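PDB 5HXW: L-amino acid deaminase, which probably catalyses the FAD-dependent oxidative deamination of L-amino acids to 2-oxo acids as a membrane-bound flavoenzyme. Local coordinates for residues Arg117-Val122 with Phe285-Asp290; Trp242-Met247 with Val305-Thr310; Pro255-Tyr260 with Tyr313-Leu318. All coordinates share one frame; numbering follows the deposited sequence.

Interaction 1: Arg117-Val122 with Phe285-Asp290; sequences RTQGRV and FREQAD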
# COMPACT_ATOMS: atom_id res chain seq x y z
N ARG A 117 9.81 -12.56 3.15
CA ARG A 117 11.13 -12.91 3.68
C ARG A 117 11.58 -11.87 4.69
O ARG A 117 11.31 -10.68 4.53
CB ARG A 117 12.17 -13.02 2.56
CG ARG A 117 11.89 -14.05 1.46
CD ARG A 117 12.08 -15.48 1.93
NE ARG A 117 11.77 -16.45 0.88
CZ ARG A 117 10.55 -16.91 0.59
NH1 ARG A 117 9.48 -16.50 1.26
NH2 ARG A 117 10.39 -17.79 -0.39
N THR A 118 12.26 -12.34 5.74
CA THR A 118 12.96 -11.46 6.67
C THR A 118 14.34 -11.22 6.04
O THR A 118 15.18 -12.13 6.00
CB THR A 118 13.02 -12.08 8.08
OG1 THR A 118 11.68 -12.35 8.54
CG2 THR A 118 13.69 -11.14 9.07
N GLN A 119 14.54 -10.00 5.55
CA GLN A 119 15.61 -9.72 4.58
C GLN A 119 16.79 -8.88 5.09
O GLN A 119 17.94 -9.19 4.79
CB GLN A 119 15.01 -9.07 3.33
CG GLN A 119 15.92 -9.10 2.11
CD GLN A 119 15.35 -8.35 0.92
OE1 GLN A 119 14.63 -7.35 1.07
NE2 GLN A 119 15.67 -8.82 -0.28
N GLY A 120 16.49 -7.82 5.84
CA GLY A 120 17.50 -6.85 6.25
C GLY A 120 17.60 -5.70 5.26
O GLY A 120 17.49 -5.89 4.05
N ARG A 121 17.81 -4.49 5.79
CA ARG A 121 17.88 -3.28 4.98
C ARG A 121 18.94 -2.32 5.51
O ARG A 121 18.96 -2.03 6.71
CB ARG A 121 16.51 -2.58 4.95
CG ARG A 121 16.43 -1.34 4.08
CD ARG A 121 15.12 -0.63 4.32
NE ARG A 121 14.84 0.41 3.33
CZ ARG A 121 14.98 1.71 3.53
NH1 ARG A 121 15.42 2.17 4.70
NH2 ARG A 121 14.70 2.57 2.56
N VAL A 122 19.80 -1.85 4.62
CA VAL A 122 20.79 -0.81 4.94
C VAL A 122 20.47 0.50 4.23
O VAL A 122 20.30 0.52 3.00
CB VAL A 122 22.26 -1.24 4.68
CG1 VAL A 122 22.76 -2.15 5.79
CG2 VAL A 122 22.44 -1.90 3.32
N PHE A 285 17.38 -0.72 -4.33
CA PHE A 285 17.08 -2.07 -4.82
C PHE A 285 16.72 -3.07 -3.73
O PHE A 285 17.14 -2.94 -2.58
CB PHE A 285 18.18 -2.62 -5.75
CG PHE A 285 19.51 -2.83 -5.08
CD1 PHE A 285 19.82 -4.05 -4.48
CD2 PHE A 285 20.47 -1.82 -5.08
CE1 PHE A 285 21.05 -4.25 -3.87
CE2 PHE A 285 21.71 -2.02 -4.48
CZ PHE A 285 22.00 -3.24 -3.88
N ARG A 286 15.92 -4.06 -4.11
CA ARG A 286 15.46 -5.11 -3.22
C ARG A 286 15.44 -6.45 -3.96
O ARG A 286 14.87 -6.55 -5.05
CB ARG A 286 14.06 -4.78 -2.68
CG ARG A 286 13.49 -5.82 -1.73
CD ARG A 286 12.00 -5.65 -1.49
NE ARG A 286 11.18 -5.72 -2.71
CZ ARG A 286 10.80 -6.84 -3.33
NH1 ARG A 286 11.16 -8.04 -2.89
NH2 ARG A 286 10.04 -6.75 -4.42
N GLU A 287 16.07 -7.45 -3.35
CA GLU A 287 16.08 -8.81 -3.89
C GLU A 287 14.75 -9.52 -3.61
O GLU A 287 14.27 -9.54 -2.47
CB GLU A 287 17.24 -9.61 -3.31
CG GLU A 287 17.52 -10.92 -4.05
CD GLU A 287 18.46 -11.84 -3.31
OE1 GLU A 287 18.59 -11.72 -2.07
OE2 GLU A 287 19.08 -12.70 -3.97
N GLN A 288 14.18 -10.10 -4.66
CA GLN A 288 12.94 -10.87 -4.56
C GLN A 288 13.23 -12.30 -4.09
O GLN A 288 14.39 -12.67 -3.91
CB GLN A 288 12.18 -10.85 -5.89
CG GLN A 288 11.90 -9.44 -6.42
CD GLN A 288 10.60 -9.34 -7.18
OE1 GLN A 288 9.63 -8.75 -6.69
NE2 GLN A 288 10.56 -9.89 -8.39
N ALA A 289 12.17 -13.09 -3.90
CA ALA A 289 12.30 -14.48 -3.43
C ALA A 289 12.93 -15.43 -4.46
O ALA A 289 13.49 -16.47 -4.09
CB ALA A 289 10.95 -15.02 -2.96
N ASP A 290 12.84 -15.06 -5.74
CA ASP A 290 13.34 -15.88 -6.84
C ASP A 290 14.74 -15.50 -7.35
O ASP A 290 15.25 -16.11 -8.29
CB ASP A 290 12.32 -15.89 -8.00
CG ASP A 290 12.15 -14.52 -8.65
OD1 ASP A 290 12.53 -13.49 -8.05
OD2 ASP A 290 11.62 -14.48 -9.78

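Interaction 2: Trp242-Met247 with Val305-Thr310; sequences WSRLFM and VKESFT. With FAD (flavin-adenine dinucleotide), chain G.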
# COMPACT_ATOMS: atom_id res chain seq x y z
N TRP A 242 -9.57 5.10 -5.28
CA TRP A 242 -10.96 5.40 -5.62
C TRP A 242 -11.86 5.66 -4.41
O TRP A 242 -13.03 6.02 -4.57
CB TRP A 242 -11.56 4.27 -6.46
CG TRP A 242 -10.76 3.95 -7.68
CD1 TRP A 242 -9.75 3.04 -7.78
CD2 TRP A 242 -10.91 4.53 -8.98
NE1 TRP A 242 -9.25 3.02 -9.06
CE2 TRP A 242 -9.95 3.92 -9.82
CE3 TRP A 242 -11.77 5.51 -9.52
CZ2 TRP A 242 -9.81 4.26 -11.18
CZ3 TRP A 242 -11.63 5.84 -10.87
CH2 TRP A 242 -10.66 5.22 -11.68
N SER A 243 -11.31 5.49 -3.20
CA SER A 243 -12.08 5.62 -1.96
C SER A 243 -12.71 6.99 -1.74
O SER A 243 -13.86 7.08 -1.29
CB SER A 243 -11.22 5.22 -0.75
OG SER A 243 -10.87 3.85 -0.80
N ARG A 244 -11.98 8.05 -2.08
CA ARG A 244 -12.50 9.43 -2.04
C ARG A 244 -13.75 9.58 -2.91
O ARG A 244 -14.77 10.11 -2.45
CB ARG A 244 -11.42 10.45 -2.45
CG ARG A 244 -12.01 11.82 -2.72
CD ARG A 244 -11.00 12.90 -3.07
NE ARG A 244 -11.73 14.11 -3.46
CZ ARG A 244 -12.22 15.02 -2.61
NH1 ARG A 244 -12.08 14.89 -1.29
NH2 ARG A 244 -12.87 16.08 -3.09
N LEU A 245 -13.65 9.11 -4.15
CA LEU A 245 -14.73 9.22 -5.14
C LEU A 245 -15.99 8.46 -4.72
O LEU A 245 -17.11 8.92 -4.97
CB LEU A 245 -14.23 8.76 -6.52
CG LEU A 245 -15.07 8.97 -7.79
CD1 LEU A 245 -15.39 10.43 -8.07
CD2 LEU A 245 -14.35 8.35 -8.97
N PHE A 246 -15.81 7.30 -4.07
CA PHE A 246 -16.92 6.52 -3.52
C PHE A 246 -17.66 7.28 -2.41
O PHE A 246 -18.89 7.28 -2.38
CB PHE A 246 -16.43 5.15 -3.03
CG PHE A 246 -17.54 4.19 -2.69
CD1 PHE A 246 -18.14 3.41 -3.68
CD2 PHE A 246 -18.01 4.07 -1.38
CE1 PHE A 246 -19.18 2.54 -3.38
CE2 PHE A 246 -19.05 3.20 -1.06
CZ PHE A 246 -19.63 2.43 -2.06
N MET A 247 -16.90 7.91 -1.52
CA MET A 247 -17.47 8.65 -0.39
C MET A 247 -17.99 10.04 -0.79
O MET A 247 -18.81 10.63 -0.06
CB MET A 247 -16.47 8.75 0.77
CG MET A 247 -15.99 7.42 1.35
SD MET A 247 -17.29 6.30 1.92
CE MET A 247 -17.92 7.18 3.36
N VAL A 305 -4.87 17.70 -10.08
CA VAL A 305 -6.29 17.37 -10.23
C VAL A 305 -7.17 18.55 -9.79
O VAL A 305 -6.64 19.59 -9.36
CB VAL A 305 -6.69 16.06 -9.50
CG1 VAL A 305 -6.11 14.85 -10.23
CG2 VAL A 305 -6.28 16.08 -8.03
N LYS A 306 -8.49 18.41 -9.89
CA LYS A 306 -9.43 19.47 -9.48
C LYS A 306 -9.34 19.72 -7.97
O LYS A 306 -9.47 20.86 -7.52
CB LYS A 306 -10.87 19.16 -9.93
CG LYS A 306 -11.60 18.07 -9.14
CD LYS A 306 -12.93 17.70 -9.77
CE LYS A 306 -13.48 16.45 -9.10
NZ LYS A 306 -14.52 15.76 -9.91
N GLU A 307 -9.06 18.66 -7.22
CA GLU A 307 -8.93 18.69 -5.76
C GLU A 307 -7.71 19.48 -5.28
O GLU A 307 -7.70 19.96 -4.14
CB GLU A 307 -8.88 17.27 -5.20
CG GLU A 307 -10.22 16.55 -5.17
CD GLU A 307 -10.56 15.79 -6.45
OE1 GLU A 307 -9.74 15.74 -7.40
OE2 GLU A 307 -11.67 15.22 -6.50
N SER A 308 -6.71 19.62 -6.15
CA SER A 308 -5.49 20.38 -5.85
C SER A 308 -5.79 21.83 -5.52
O SER A 308 -5.13 22.42 -4.66
CB SER A 308 -4.51 20.32 -7.03
OG SER A 308 -4.39 19.01 -7.55
N PHE A 309 -6.77 22.40 -6.21
CA PHE A 309 -7.16 23.80 -6.02
C PHE A 309 -7.96 24.03 -4.73
O PHE A 309 -8.01 25.15 -4.23
CB PHE A 309 -7.95 24.30 -7.23
CG PHE A 309 -7.18 24.23 -8.53
CD1 PHE A 309 -6.29 25.25 -8.88
CD2 PHE A 309 -7.36 23.16 -9.41
CE1 PHE A 309 -5.58 25.19 -10.08
CE2 PHE A 309 -6.66 23.09 -10.61
CZ PHE A 309 -5.77 24.11 -10.94
N THR A 310 -8.56 22.96 -4.19
CA THR A 310 -9.41 23.03 -3.00
C THR A 310 -8.61 22.87 -1.71
O THR A 310 -8.69 23.74 -0.82
CB THR A 310 -10.56 22.00 -3.06
OG1 THR A 310 -11.27 22.13 -4.30
CG2 THR A 310 -11.55 22.19 -1.90
PA FAD G . -5.54 -1.34 -3.85
O1A FAD G . -5.44 -0.42 -5.04
O2A FAD G . -4.55 -2.45 -3.71
O5B FAD G . -7.01 -1.97 -3.81
C5B FAD G . -8.16 -1.18 -4.08
C4B FAD G . -9.08 -1.99 -4.98
O4B FAD G . -10.41 -1.50 -4.88
C3B FAD G . -8.67 -1.86 -6.44
O3B FAD G . -8.40 -3.18 -6.93
C2B FAD G . -9.88 -1.24 -7.13
O2B FAD G . -10.13 -1.80 -8.42
C1B FAD G . -11.01 -1.55 -6.17
N9A FAD G . -12.15 -0.61 -6.22
C8A FAD G . -12.08 0.74 -6.10
N7A FAD G . -13.31 1.30 -6.17
C5A FAD G . -14.20 0.29 -6.34
C6A FAD G . -15.67 0.19 -6.48
N6A FAD G . -16.43 1.30 -6.46
N1A FAD G . -16.21 -1.05 -6.63
C2A FAD G . -15.44 -2.17 -6.64
N3A FAD G . -14.10 -2.14 -6.52
C4A FAD G . -13.43 -0.96 -6.36
N1 FAD G . 3.67 -0.59 0.47
C2 FAD G . 4.60 -1.18 1.26
O2 FAD G . 4.23 -1.63 2.37
N3 FAD G . 5.89 -1.29 0.90
C4 FAD G . 6.36 -0.83 -0.28
O4 FAD G . 7.57 -0.95 -0.59
C4X FAD G . 5.39 -0.17 -1.21
N5 FAD G . 5.76 0.33 -2.42
C5X FAD G . 4.87 0.94 -3.24
C6 FAD G . 5.27 1.45 -4.48
C7 FAD G . 4.35 2.06 -5.34
C7M FAD G . 4.82 2.60 -6.67
C8 FAD G . 2.92 2.17 -4.92
C8M FAD G . 1.86 2.81 -5.77
C9 FAD G . 2.52 1.67 -3.69
C9A FAD G . 3.43 1.06 -2.83
N10 FAD G . 3.02 0.54 -1.58
C10 FAD G . 3.99 -0.07 -0.75
C1' FAD G . 1.63 0.68 -1.13
C2' FAD G . 0.67 -0.48 -1.32
O2' FAD G . 0.68 -0.89 -2.69
C3' FAD G . -0.72 0.05 -0.98
O3' FAD G . -0.70 0.92 0.18
C4' FAD G . -1.73 -1.07 -0.78
O4' FAD G . -1.81 -1.92 -1.95
C5' FAD G . -3.10 -0.47 -0.50
O5' FAD G . -4.07 -1.48 -0.65
P FAD G . -5.58 -1.11 -1.02
O1P FAD G . -6.34 -2.41 -1.02
O2P FAD G . -6.04 -0.00 -0.11
O3P FAD G . -5.50 -0.47 -2.50

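Interaction 3: Pro255-Tyr260 with Tyr313-Leu318; sequences PTLPAY and YKYLPL. With 16A (cetyl-trimethyl-ammonium), chain J.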
# COMPACT_ATOMS: atom_id res chain seq x y z
N PRO A 255 -10.06 13.41 2.23
CA PRO A 255 -9.03 14.23 1.59
C PRO A 255 -7.79 13.44 1.14
O PRO A 255 -6.88 13.18 1.94
CB PRO A 255 -8.66 15.25 2.68
CG PRO A 255 -9.31 14.78 3.94
CD PRO A 255 -9.92 13.43 3.70
N THR A 256 -7.77 13.06 -0.14
CA THR A 256 -6.61 12.40 -0.74
C THR A 256 -6.24 13.07 -2.06
O THR A 256 -7.10 13.60 -2.76
CB THR A 256 -6.86 10.90 -1.02
OG1 THR A 256 -7.91 10.75 -1.99
CG2 THR A 256 -7.22 10.13 0.25
N LEU A 257 -4.95 13.04 -2.38
CA LEU A 257 -4.47 13.48 -3.68
C LEU A 257 -3.70 12.36 -4.35
O LEU A 257 -3.01 11.60 -3.66
CB LEU A 257 -3.62 14.75 -3.56
CG LEU A 257 -4.33 16.08 -3.24
CD1 LEU A 257 -3.35 17.23 -3.27
CD2 LEU A 257 -5.47 16.35 -4.21
N PRO A 258 -3.81 12.24 -5.70
CA PRO A 258 -3.07 11.21 -6.42
C PRO A 258 -1.55 11.43 -6.41
O PRO A 258 -1.08 12.56 -6.41
CB PRO A 258 -3.61 11.31 -7.85
CG PRO A 258 -4.12 12.71 -7.96
CD PRO A 258 -4.69 13.00 -6.60
N ALA A 259 -0.82 10.32 -6.38
CA ALA A 259 0.64 10.31 -6.52
C ALA A 259 1.04 9.15 -7.42
O ALA A 259 0.39 8.10 -7.43
CB ALA A 259 1.29 10.18 -5.16
N TYR A 260 2.11 9.34 -8.19
CA TYR A 260 2.60 8.31 -9.11
C TYR A 260 4.09 8.05 -8.93
O TYR A 260 4.86 8.97 -8.66
CB TYR A 260 2.30 8.71 -10.55
CG TYR A 260 0.87 8.46 -10.95
CD1 TYR A 260 -0.12 9.44 -10.76
CD2 TYR A 260 0.48 7.24 -11.52
CE1 TYR A 260 -1.44 9.21 -11.12
CE2 TYR A 260 -0.83 7.01 -11.89
CZ TYR A 260 -1.79 7.99 -11.69
OH TYR A 260 -3.09 7.76 -12.05
N TYR A 313 -3.30 23.09 -0.65
CA TYR A 313 -2.54 23.97 0.24
C TYR A 313 -2.08 23.25 1.52
O TYR A 313 -1.03 23.57 2.08
CB TYR A 313 -3.32 25.25 0.58
CG TYR A 313 -4.44 25.10 1.60
CD1 TYR A 313 -5.73 24.74 1.20
CD2 TYR A 313 -4.21 25.35 2.96
CE1 TYR A 313 -6.76 24.60 2.13
CE2 TYR A 313 -5.23 25.22 3.90
CZ TYR A 313 -6.50 24.85 3.48
OH TYR A 313 -7.51 24.72 4.41
N LYS A 314 -2.89 22.27 1.95
CA LYS A 314 -2.59 21.43 3.11
C LYS A 314 -1.39 20.51 2.90
O LYS A 314 -0.82 19.99 3.87
CB LYS A 314 -3.82 20.61 3.50
CG LYS A 314 -4.99 21.41 4.05
CD LYS A 314 -6.20 20.53 4.24
CE LYS A 314 -7.39 21.31 4.78
NZ LYS A 314 -8.59 20.44 4.91
N TYR A 315 -1.01 20.31 1.64
CA TYR A 315 0.10 19.43 1.25
C TYR A 315 1.42 20.18 1.06
O TYR A 315 2.43 19.57 0.71
CB TYR A 315 -0.25 18.67 -0.03
CG TYR A 315 -1.32 17.61 0.12
CD1 TYR A 315 -2.67 17.95 0.24
CD2 TYR A 315 -0.98 16.25 0.12
CE1 TYR A 315 -3.65 16.98 0.38
CE2 TYR A 315 -1.96 15.27 0.25
CZ TYR A 315 -3.29 15.64 0.37
OH TYR A 315 -4.26 14.67 0.50
N LEU A 316 1.40 21.49 1.29
CA LEU A 316 2.58 22.35 1.12
C LEU A 316 3.77 22.09 2.07
O LEU A 316 4.92 22.21 1.64
CB LEU A 316 2.20 23.84 1.10
CG LEU A 316 1.48 24.40 -0.13
CD1 LEU A 316 0.86 25.75 0.19
CD2 LEU A 316 2.41 24.51 -1.34
N PRO A 317 3.50 21.73 3.37
CA PRO A 317 4.61 21.34 4.27
C PRO A 317 5.38 20.07 3.88
O PRO A 317 6.44 19.80 4.46
CB PRO A 317 3.91 21.13 5.61
CG PRO A 317 2.71 22.01 5.55
CD PRO A 317 2.25 21.87 4.13
N LEU A 318 4.85 19.30 2.93
CA LEU A 318 5.57 18.16 2.36
C LEU A 318 6.58 18.61 1.30
O LEU A 318 7.65 18.02 1.18
CB LEU A 318 4.61 17.10 1.81
CG LEU A 318 3.66 16.36 2.77
CD1 LEU A 318 2.61 15.60 1.98
CD2 LEU A 318 4.38 15.42 3.73
C1 16A J . 0.24 22.55 -4.28
C2 16A J . -0.27 21.14 -4.52
C3 16A J . 0.49 20.14 -3.66
C4 16A J . 0.11 18.71 -4.03
C5 16A J . 1.20 17.73 -3.61
C6 16A J . 0.60 16.38 -3.24
C7 16A J . 1.63 15.47 -2.60
C8 16A J . 1.33 14.01 -2.91
C9 16A J . 1.73 13.12 -1.74
C10 16A J . 2.88 12.20 -2.12
C11 16A J . 3.86 12.02 -0.96
C12 16A J . 3.69 10.66 -0.30
C13 16A J . 4.97 9.83 -0.39
C14 16A J . 4.69 8.37 -0.05
C15 16A J . 5.45 7.44 -0.99
C16 16A J . 5.84 6.14 -0.26
N1 16A J . 5.94 4.91 -1.08
C17 16A J . 6.45 3.84 -0.22
C18 16A J . 4.63 4.46 -1.59
C19 16A J . 6.88 5.04 -2.21

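Interaction 1: Arg117-Val122 with Phe285-Asp290
R117 sets one face of its guanidinium over the methyl group of A289. R117 NH2 and A289 CB are 3.8 Å apart, and the methyl is displaced toward the rim of the flat group. This is van der Waals contact. The charge of R117 is met by D113, in a salt bridge that also uses NH2.

Q119 reaches across to the backbone of E287. Its CG is anti to the backbone N (chi1 -163°) and the chain stays extended, which carries the amide to the other segment. Q119 NE2 lies 2.7 Å from E287 O. The hydrogen bond is weak, because the N-H points well off the acceptor (117°). Q119 NE2 also sits 3.5 Å from E287 CB. The other branch of the amide turns to R286, with Q119 OE1 3.4 Å from R286 CG. The two side chains cross at about a right angle.

Strands 117-123 and 283-287 belong to the large mixed sheet of this DAO-family protein, but they do not pair with each other. Both pair with strand 276-279, the first in parallel and the second antiparallel. Q119 also touches N276 of that strand. The side chain thus spans from one flanking strand to the other.

Beyond the methylene that meets Q119, R286 turns at chi3. R286 NH2 donates to Q288 OE1 at 3.1 Å (150°) and also bonds Y80 O. NH1 is held by S183 and by a salt bridge to D185. Y80 is an FAD-binding residue, and the R286 side chain comes to about 6 Å from the cofactor at the nearest atoms.

Interaction 2: Trp242-Met247 with Val305-Thr310
R244 and E307 alone make this contact, reaching out to each other from opposite directions. R244 is extended from CG to NE, while E307 bends at chi2 (88°). The close part is the salt bridge. R244 NE donates to E307 OE2 at 3.2 Å and 161°. The carboxylate oxygen sits near the guanidinium plane, at its edge, but the donor reaches it from above the carboxylate plane. The two planes are nearly perpendicular. E307 CG packs here too, 3.4 Å from R244 NH2. R244 NH1 is bound by D253 and by V254 O, just before strand 257-266.

The rest is loose. The segments bury little area together, and both charged residues are partly exposed. F309 and T310 lie in the exposed helical turn beyond. The other side of segment 242-247 is buried against FAD: W242 CB is 3.5 Å from N7A of the adenine, and F246 is near its amino group.

Helix 243-248 follows strand 235-237 of the six-stranded sheet, consistent with a Rossmann-type FAD-binding domain. L245 and F246 pack on helix 351-354. K306 and E307 touch helix 332-339, and V305 and E307 also rest on L257 of strand 257-266.

Interaction 3: Pro255-Tyr260 with Tyr313-Leu318
L257 and Y315 face each other with their CA atoms 9.0 Å apart, and P255 and K314 are 9.8 Å apart in the same way. At this spacing the backbones do not pair, and side chains fill the gap. Residues 257-260 are extended strand. The other segment turns back on itself: L316 N bonds Y313 O, and L318 N bonds Y315 O.

The CB of Y315 points toward the strand, and CG anti to the carbonyl carbon (chi1 -71°) brings the ring against L257. L257 CD1 lies over one face of the ring in a CH-pi contact. It is 3.7 Å from the centroid of the Y315 ring and 15° off the normal. L257 CG follows over the phenol end, 3.8 Å from Y315 CZ. The hydroxyl reaches the backbone around P255 and L257, with Y315 OH 3.3 Å from P255 O. Its hydrogen-bond partner is I396 O, so this buried polar atom is satisfied.

The pair also lines the pocket in which a cetyl-trimethyl-ammonium molecule is bound. Y315 CD2 is 3.7 Å from C6 of the alkyl chain. The L257 methyl that touches the ring also meets the detergent, with L257 CD1 3.8 Å from its C4. Further along, A259 CB lies 4.0 Å from C10. These three contacts to the alkyl chain are apolar.

Strand 257-266 runs antiparallel between 293-303 and 386-396, bonded to the latter through L257 with I396 and A259 with M394. Y311 of helix 308-311 packs on P255 and L257, and P398 touches Y315.

Interactions 2 and 3 are neighbours, with centres about 11 Å apart. R244 CB packs 3.6 Å from T256 OG1, and E307 CB lies 3.7 Å from L257 CD2. Interaction 1 is remote, its centre about 35 Å from that of interaction 2 and about 30 Å from that of interaction 3, although interactions 1 and 3 reach the same large sheet. Each relates to the cofactor differently. Segment 242-247 of interaction 2 adjoins the adenine through W242 and F246. In interaction 1, R286 bonds the backbone O of Y80, an FAD-binding residue. The detergent runs from L257 and Y315 of interaction 3 to beside the flavin ring: 16A N1 is 4.8 Å from FAD N5.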